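Chain length determinant protein (Shigella flexneri, PDB 4E2H) regulates the chain length of lipopolysaccharide O-antigen, probably from the inner membrane through its periplasmic domain. Local coordinates at residues 28-31 with 32-36; 212-215 with 216-219; 140-143 with 144-148; 148-151 with 152-155. All blocks are in the same frame, centred on the assembly; numbering follows the deposited sequence.

In the fold
From the N terminus, the chain first passes contact 1 on the short helix 26-35. It then reaches contacts 3 and 4 on consecutive turns of the long helix 97-164, and comes back to contact 2 on helix 207-219. Each contact runs along a single helix, contact 1 ending just past its last turn, so none closes a loop, and none nests in or crosses another. Contacts 3 and 4 share Lys148. Contacts 1 and 2, far apart in sequence, touch through Val34 CG1 and Ile219 CG1, 3.6 Å apart, where the two short helices meet alongside the long one. Contacts 2 and 3 belong to the subunit interface: Arg213 and Gln214 of one subunit meet Glu146 and Val142 of another.

Contact 1: 28-31 with 32-36; sequences YNNA and MNVIY
Met32, present as selenomethionine, lies against the ring of Tyr28 one turn earlier in helix 26-35, a Met-aromatic contact. Its CG sits over one face of the ring, 4.0 Å from Tyr28 CE2, while SE stands oblique to it, 5.2 Å from the ring centroid. A bend at chi2 (-88°) swings the methyl toward the phenol end, where it is modelled implausibly close to the hydroxyl, so its exact position is doubtful. Leu46 of helix 43-65 packs on both side chains, and the long helix 97-164 adds Leu118 against Tyr28 and Asn125 against Met32.

Ala31 contributes chiefly through its carbonyl: Ile35 N donates to Ala31 O at 3.0 Å, and Val34 CB rests close to the same oxygen.

Asn33 turns its amide back along the helix. Its ND2 donates to Asn29 O at 3.2 Å, nearly straight (169°) but from above the carbonyl plane, while its backbone N reaches that oxygen from the opposite face. The two amides are also bridged by a water that donates to Asn29 OD1 at 2.8 Å and accepts a weak bond from Asn33 ND2.

Contact 2: 212-215 with 216-219; sequences TRQN and LLDI
Gln214 folds its amide end over the next turn of helix 207-219, between Leu217 and Asp218. CG stands anti to the backbone N (chi1 177°), and a bend at chi2 turns the amide toward the following turn.

The apolar part of this contact is with Leu217, whose side chain crosses that of Gln214 at about a right angle. Leu217 CD2 comes to 3.9 Å from Gln214 CD.

Among the polar groups, the Gln214 amide and the Asp218 carboxylate cross at a slant, their planes 25° apart, and Gln214 CD is 4.0 Å from Asp218 OD1. The carboxylate has a stronger partner in the third subunit, where Arg138 forms a salt bridge with Asp218 OD2. Arg213 likewise reaches outward, to Glu146 of that subunit.

The backbone supplies regular helical bonds. Asp218 N donates to Gln214 O at 2.8 Å, and Ile219 N donates to Asn215 O at 3.1 Å; the bond from Leu217 N to Arg213 O is longer, at 3.3 Å. Side-chain carbons also lie against these carbonyl oxygens, Leu217 CB 3.1 Å from Gln214 O and Ile219 CG1 3.4 Å from Asn215 O.

The helix has two differently used sides. Thr212, Asn215, Leu216 and Ile219 pack on the long helix 97-164, with Asn215 and Ile219 also touching Val34 of helix 26-35, while Arg213, Gln214 and Asp218 meet the third subunit.

Contact 3: 140-143 with 144-148; sequences QEVV and AQEQK
Glu146 lies side by side with Val142, one turn earlier in helix 97-164, both side chains pointing the same way. From its root outward, Glu146 CB rests 3.6 Å from Val142 O. CG comes closer to that carbonyl, with Glu146 CG 3.3 Å from Val142 O, because chi1 (-58°) puts it beside the backbone N. Beyond CG the chain is extended: Glu146 CD passes 4.0 Å from Val142 CG1, and OE2 stays against the same methyl. The aliphatic part thus lies against the Val142 carbonyl, and CD and OE2 of the carboxylate against the valine methyl, while OE1 forms a salt bridge with Arg213 of the second subunit. The backbone joins the pair as well, Glu146 N donating to Val142 O at 3.1 Å.

Of Val143, Gln147 touches just the carbonyl, with Gln147 CG 3.2 Å from Val143 O and a backbone bond from Gln147 N to the same oxygen.

Around this stretch of the long helix, Val142, Val143, Glu146 and Gln147 face the second subunit, meeting Gln214, Gln211 and Tyr210 there. Gln140 and Glu141 instead turn to helix 207-219 of their own chain, where Glu141 OE2 is hydrogen-bonded to Tyr209 OH, and Ala144 packs on Phe205 just before that helix.

Contact 4: 148-151 with 152-155; sequences KDLR and IRQI
Arg153 folds its guanidinium back over Leu150, one face lying on the backbone there, with Arg153 CZ 3.6 Å from Leu150 CA. A bend at chi3 (-50°) makes this return possible. The two side chains cross at about a right angle, and Arg153 NH2 sits 3.5 Å from Leu150 CB and equally near CD1. Pro202 of the second subunit packs on Arg153, while Leu150 meets Leu203 of that subunit.

Arg151 NH1 donates a hydrogen bond to Gln154 OE1 at 2.8 Å, close to straight (163°) and in the guanidinium plane, although the donor is tilted out of the plane of the acceptor carbonyl. The guanidinium and amide planes are 49° apart. Arg151 NH2 binds Val178 O, so two nitrogens of the group are held and its rotation should be restricted.

On the next turn, Ile155 CD1 lies 3.4 Å from Arg151 O and also touches Arg151 CG. This isoleucine packs in turn on Met194 and Ile195 of helix 187-195.

Side-chain pairs three and four residues apart, over regular backbone bonds such as Ile155 N to Arg151 O, are typical of an alpha-helix, here the long helix 97-164 characteristic of Wzz periplasmic domains.

Contact 1: 28-31 with 32-36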
# COMPACT_ATOMS: atom_id res chain seq x y z
N TYR C 28 -12.36 -6.64 6.16
CA TYR C 28 -11.31 -5.76 6.69
C TYR C 28 -10.13 -5.69 5.75
O TYR C 28 -9.48 -4.66 5.60
CB TYR C 28 -10.82 -6.25 8.05
CG TYR C 28 -9.76 -5.36 8.67
CD1 TYR C 28 -10.11 -4.21 9.36
CD2 TYR C 28 -8.41 -5.69 8.59
CE1 TYR C 28 -9.15 -3.40 9.94
CE2 TYR C 28 -7.43 -4.88 9.18
CZ TYR C 28 -7.81 -3.74 9.85
OH TYR C 28 -6.87 -2.92 10.44
N ASN C 29 -9.84 -6.82 5.13
CA ASN C 29 -8.82 -6.87 4.12
C ASN C 29 -9.23 -5.97 2.98
O ASN C 29 -8.40 -5.32 2.36
CB ASN C 29 -8.68 -8.26 3.56
CG ASN C 29 -7.50 -8.37 2.66
OD1 ASN C 29 -6.56 -7.57 2.78
ND2 ASN C 29 -7.52 -9.32 1.74
N ASN C 30 -10.52 -5.98 2.68
CA ASN C 30 -11.03 -5.16 1.60
C ASN C 30 -10.69 -3.70 1.86
O ASN C 30 -10.12 -3.03 1.00
CB ASN C 30 -12.53 -5.35 1.47
CG ASN C 30 -13.18 -4.20 0.75
OD1 ASN C 30 -12.97 -4.01 -0.46
ND2 ASN C 30 -13.99 -3.43 1.48
N ALA C 31 -11.04 -3.22 3.06
CA ALA C 31 -10.78 -1.83 3.43
C ALA C 31 -9.34 -1.48 3.15
O ALA C 31 -9.06 -0.57 2.38
CB ALA C 31 -11.09 -1.60 4.89
N MSE C 32 -8.41 -2.19 3.78
CA MSE C 32 -7.00 -1.83 3.63
C MSE C 32 -6.51 -1.87 2.18
O MSE C 32 -5.50 -1.23 1.84
CB MSE C 32 -6.14 -2.70 4.53
CG MSE C 32 -6.55 -2.59 5.96
SE MSE C 32 -5.66 -1.16 6.87
CE MSE C 32 -6.95 -0.90 8.31
N ASN C 33 -7.20 -2.62 1.33
CA ASN C 33 -6.87 -2.60 -0.09
C ASN C 33 -7.35 -1.29 -0.76
O ASN C 33 -6.63 -0.71 -1.57
CB ASN C 33 -7.38 -3.85 -0.81
CG ASN C 33 -6.30 -4.92 -0.94
OD1 ASN C 33 -5.52 -4.91 -1.90
ND2 ASN C 33 -6.25 -5.84 0.03
N VAL C 34 -8.54 -0.82 -0.39
CA VAL C 34 -8.99 0.53 -0.76
C VAL C 34 -7.99 1.60 -0.32
O VAL C 34 -7.36 2.26 -1.15
CB VAL C 34 -10.33 0.87 -0.11
CG1 VAL C 34 -10.69 2.34 -0.37
CG2 VAL C 34 -11.40 -0.05 -0.62
N ILE C 35 -7.88 1.77 0.99
CA ILE C 35 -7.02 2.78 1.63
C ILE C 35 -5.57 2.86 1.09
O ILE C 35 -5.06 3.96 0.83
CB ILE C 35 -7.05 2.57 3.16
CG1 ILE C 35 -8.44 2.92 3.70
CG2 ILE C 35 -5.96 3.38 3.85
CD1 ILE C 35 -8.72 2.32 5.09
N TYR C 36 -4.90 1.73 0.93
CA TYR C 36 -3.53 1.71 0.41
C TYR C 36 -3.50 1.03 -0.96
O TYR C 36 -4.35 0.20 -1.28
CB TYR C 36 -2.62 1.00 1.41
CG TYR C 36 -2.66 1.62 2.79
CD1 TYR C 36 -1.93 2.77 3.07
CD2 TYR C 36 -3.44 1.08 3.81
CE1 TYR C 36 -1.95 3.36 4.33
CE2 TYR C 36 -3.47 1.67 5.08
CZ TYR C 36 -2.72 2.82 5.33
OH TYR C 36 -2.73 3.42 6.56
O HOH W 1 -4.18 -7.04 1.44

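Contact 2: 212-215 with 216-219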
# COMPACT_ATOMS: atom_id res chain seq x y z
N THR C 212 -6.92 7.56 -9.23
CA THR C 212 -6.77 8.20 -7.94
C THR C 212 -8.11 8.81 -7.51
O THR C 212 -8.54 8.64 -6.37
CB THR C 212 -5.68 9.27 -8.02
OG1 THR C 212 -4.39 8.65 -7.87
CG2 THR C 212 -5.90 10.31 -6.95
N ARG C 213 -8.79 9.48 -8.44
CA ARG C 213 -10.02 10.20 -8.10
C ARG C 213 -11.14 9.28 -7.68
O ARG C 213 -11.93 9.60 -6.79
CB ARG C 213 -10.49 11.07 -9.28
CG ARG C 213 -11.77 11.83 -8.97
CD ARG C 213 -11.85 13.16 -9.71
NE ARG C 213 -13.05 13.20 -10.54
CZ ARG C 213 -13.07 13.01 -11.85
NH1 ARG C 213 -11.93 12.81 -12.51
NH2 ARG C 213 -14.21 13.05 -12.52
N GLN C 214 -11.23 8.14 -8.35
CA GLN C 214 -12.21 7.11 -8.03
C GLN C 214 -11.82 6.49 -6.70
O GLN C 214 -12.68 6.17 -5.88
CB GLN C 214 -12.27 6.06 -9.13
CG GLN C 214 -13.21 4.90 -8.85
CD GLN C 214 -14.65 5.34 -8.61
OE1 GLN C 214 -15.10 5.40 -7.46
NE2 GLN C 214 -15.37 5.63 -9.68
N ASN C 215 -10.52 6.35 -6.48
CA ASN C 215 -10.03 5.74 -5.25
C ASN C 215 -10.44 6.54 -4.03
O ASN C 215 -10.69 5.97 -2.97
CB ASN C 215 -8.52 5.59 -5.29
CG ASN C 215 -8.02 4.55 -4.31
OD1 ASN C 215 -8.76 4.12 -3.40
ND2 ASN C 215 -6.76 4.13 -4.47
N LEU C 216 -10.52 7.85 -4.19
CA LEU C 216 -10.96 8.70 -3.10
C LEU C 216 -12.45 8.51 -2.91
O LEU C 216 -12.93 8.46 -1.78
CB LEU C 216 -10.64 10.17 -3.38
CG LEU C 216 -10.71 11.14 -2.19
CD1 LEU C 216 -9.38 11.85 -1.98
CD2 LEU C 216 -11.82 12.16 -2.38
N LEU C 217 -13.18 8.39 -4.02
CA LEU C 217 -14.62 8.11 -3.97
C LEU C 217 -14.88 6.85 -3.15
O LEU C 217 -15.74 6.82 -2.26
CB LEU C 217 -15.17 7.91 -5.38
CG LEU C 217 -16.15 8.92 -5.99
CD1 LEU C 217 -15.67 10.37 -5.79
CD2 LEU C 217 -16.38 8.62 -7.48
N ASP C 218 -14.12 5.80 -3.47
CA ASP C 218 -14.23 4.52 -2.80
C ASP C 218 -13.98 4.63 -1.29
O ASP C 218 -14.75 4.10 -0.50
CB ASP C 218 -13.29 3.49 -3.44
CG ASP C 218 -13.75 3.08 -4.84
OD1 ASP C 218 -14.93 3.33 -5.19
OD2 ASP C 218 -12.93 2.48 -5.59
N ILE C 219 -12.92 5.34 -0.91
CA ILE C 219 -12.62 5.49 0.52
C ILE C 219 -13.84 5.89 1.35
O ILE C 219 -14.06 5.32 2.43
CB ILE C 219 -11.48 6.46 0.78
CG1 ILE C 219 -10.15 5.84 0.37
CG2 ILE C 219 -11.42 6.82 2.25
CD1 ILE C 219 -8.97 6.41 1.13

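Contact 3: 140-143 with 144-148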
# COMPACT_ATOMS: atom_id res chain seq x y z
N GLN C 140 -1.67 17.20 -8.87
CA GLN C 140 -1.90 16.89 -10.27
C GLN C 140 -2.86 17.89 -10.89
O GLN C 140 -2.87 18.11 -12.10
CB GLN C 140 -2.44 15.47 -10.41
CG GLN C 140 -1.38 14.48 -10.76
CD GLN C 140 -1.94 13.09 -10.95
OE1 GLN C 140 -2.80 12.63 -10.18
NE2 GLN C 140 -1.47 12.40 -11.99
N GLU C 141 -3.69 18.50 -10.05
CA GLU C 141 -4.55 19.58 -10.49
C GLU C 141 -3.70 20.78 -10.90
O GLU C 141 -3.88 21.37 -11.97
CB GLU C 141 -5.51 19.98 -9.38
CG GLU C 141 -6.96 19.63 -9.64
CD GLU C 141 -7.53 18.66 -8.62
OE1 GLU C 141 -7.19 18.80 -7.40
OE2 GLU C 141 -8.31 17.75 -9.03
N VAL C 142 -2.77 21.14 -10.03
CA VAL C 142 -1.91 22.30 -10.26
C VAL C 142 -1.05 22.14 -11.51
O VAL C 142 -0.94 23.07 -12.32
CB VAL C 142 -0.97 22.50 -9.08
CG1 VAL C 142 0.17 23.43 -9.49
CG2 VAL C 142 -1.76 23.02 -7.85
N VAL C 143 -0.45 20.96 -11.66
CA VAL C 143 0.36 20.64 -12.83
C VAL C 143 -0.40 20.85 -14.13
O VAL C 143 0.18 21.35 -15.10
CB VAL C 143 0.83 19.18 -12.80
CG1 VAL C 143 1.43 18.78 -14.14
CG2 VAL C 143 1.84 18.97 -11.68
N ALA C 144 -1.67 20.43 -14.17
CA ALA C 144 -2.45 20.50 -15.40
C ALA C 144 -3.00 21.90 -15.66
O ALA C 144 -3.25 22.26 -16.81
CB ALA C 144 -3.57 19.50 -15.39
N GLN C 145 -3.18 22.70 -14.61
CA GLN C 145 -3.67 24.06 -14.79
C GLN C 145 -2.57 24.97 -15.30
O GLN C 145 -2.81 25.96 -16.00
CB GLN C 145 -4.20 24.63 -13.48
CG GLN C 145 -4.70 26.05 -13.62
CD GLN C 145 -6.02 26.12 -14.36
OE1 GLN C 145 -6.77 25.14 -14.42
NE2 GLN C 145 -6.33 27.29 -14.92
N GLU C 146 -1.34 24.64 -14.93
CA GLU C 146 -0.22 25.44 -15.38
C GLU C 146 0.23 24.98 -16.75
O GLU C 146 0.66 25.77 -17.57
CB GLU C 146 0.90 25.43 -14.34
CG GLU C 146 0.38 25.96 -13.01
CD GLU C 146 1.49 26.20 -11.99
OE1 GLU C 146 2.60 25.60 -12.15
OE2 GLU C 146 1.26 26.99 -11.03
N GLN C 147 0.10 23.69 -17.01
CA GLN C 147 0.28 23.22 -18.36
C GLN C 147 -0.62 24.03 -19.28
O GLN C 147 -0.19 24.57 -20.29
CB GLN C 147 -0.05 21.74 -18.47
CG GLN C 147 1.12 20.84 -18.16
CD GLN C 147 2.31 21.11 -19.08
OE1 GLN C 147 3.21 21.89 -18.74
NE2 GLN C 147 2.32 20.47 -20.25
N LYS C 148 -1.89 24.13 -18.90
CA LYS C 148 -2.86 24.85 -19.71
C LYS C 148 -2.50 26.33 -19.82
O LYS C 148 -2.41 26.86 -20.93
CB LYS C 148 -4.27 24.66 -19.15
CG LYS C 148 -5.35 25.50 -19.79
CD LYS C 148 -6.71 25.07 -19.27
CE LYS C 148 -7.69 26.23 -19.28
NZ LYS C 148 -8.66 26.14 -18.16

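Contact 4: 148-151 with 152-155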
# COMPACT_ATOMS: atom_id res chain seq x y z
N LYS C 148 -1.89 24.13 -18.90
CA LYS C 148 -2.86 24.85 -19.71
C LYS C 148 -2.50 26.33 -19.82
O LYS C 148 -2.41 26.86 -20.93
CB LYS C 148 -4.27 24.66 -19.15
CG LYS C 148 -5.35 25.50 -19.79
CD LYS C 148 -6.71 25.07 -19.27
CE LYS C 148 -7.69 26.23 -19.28
NZ LYS C 148 -8.66 26.14 -18.16
N ASP C 149 -2.23 26.98 -18.70
CA ASP C 149 -1.94 28.42 -18.75
C ASP C 149 -0.72 28.78 -19.60
O ASP C 149 -0.74 29.77 -20.33
CB ASP C 149 -1.88 29.02 -17.35
CG ASP C 149 -3.18 28.80 -16.61
OD1 ASP C 149 -4.12 28.28 -17.26
OD2 ASP C 149 -3.27 29.12 -15.40
N LEU C 150 0.32 27.97 -19.52
CA LEU C 150 1.43 28.11 -20.47
C LEU C 150 0.94 28.00 -21.92
O LEU C 150 1.33 28.79 -22.76
CB LEU C 150 2.53 27.08 -20.23
CG LEU C 150 3.46 26.88 -21.44
CD1 LEU C 150 4.48 27.99 -21.50
CD2 LEU C 150 4.17 25.52 -21.36
N ARG C 151 0.08 27.03 -22.22
CA ARG C 151 -0.40 26.88 -23.58
C ARG C 151 -1.18 28.14 -23.95
O ARG C 151 -1.03 28.65 -25.07
CB ARG C 151 -1.22 25.61 -23.77
CG ARG C 151 -1.61 25.32 -25.22
CD ARG C 151 -0.45 25.57 -26.21
NE ARG C 151 -0.66 24.83 -27.46
CZ ARG C 151 0.29 24.51 -28.35
NH1 ARG C 151 1.54 24.87 -28.14
NH2 ARG C 151 -0.03 23.83 -29.44
N ILE C 152 -1.94 28.70 -23.00
CA ILE C 152 -2.63 29.99 -23.26
C ILE C 152 -1.69 31.19 -23.49
O ILE C 152 -1.99 32.07 -24.31
CB ILE C 152 -3.69 30.38 -22.19
CG1 ILE C 152 -5.04 29.73 -22.48
CG2 ILE C 152 -3.94 31.87 -22.19
CD1 ILE C 152 -5.09 28.85 -23.71
N ARG C 153 -0.57 31.26 -22.79
CA ARG C 153 0.34 32.37 -23.05
C ARG C 153 0.91 32.19 -24.45
O ARG C 153 1.07 33.15 -25.18
CB ARG C 153 1.44 32.52 -21.98
CG ARG C 153 0.87 32.90 -20.62
CD ARG C 153 1.95 33.12 -19.54
NE ARG C 153 2.91 32.01 -19.44
CZ ARG C 153 2.73 30.91 -18.70
NH1 ARG C 153 1.62 30.77 -17.97
NH2 ARG C 153 3.66 29.96 -18.68
N GLN C 154 1.15 30.94 -24.83
CA GLN C 154 1.65 30.67 -26.18
C GLN C 154 0.66 31.16 -27.21
O GLN C 154 1.02 31.80 -28.19
CB GLN C 154 1.92 29.17 -26.37
CG GLN C 154 3.14 28.71 -25.59
CD GLN C 154 3.53 27.28 -25.89
OE1 GLN C 154 2.68 26.41 -26.13
NE2 GLN C 154 4.85 27.03 -25.92
N ILE C 155 -0.61 30.87 -26.99
CA ILE C 155 -1.67 31.35 -27.86
C ILE C 155 -1.75 32.88 -27.86
O ILE C 155 -1.76 33.48 -28.93
CB ILE C 155 -3.03 30.69 -27.52
CG1 ILE C 155 -3.08 29.28 -28.11
CG2 ILE C 155 -4.18 31.53 -28.04
CD1 ILE C 155 -3.71 28.23 -27.19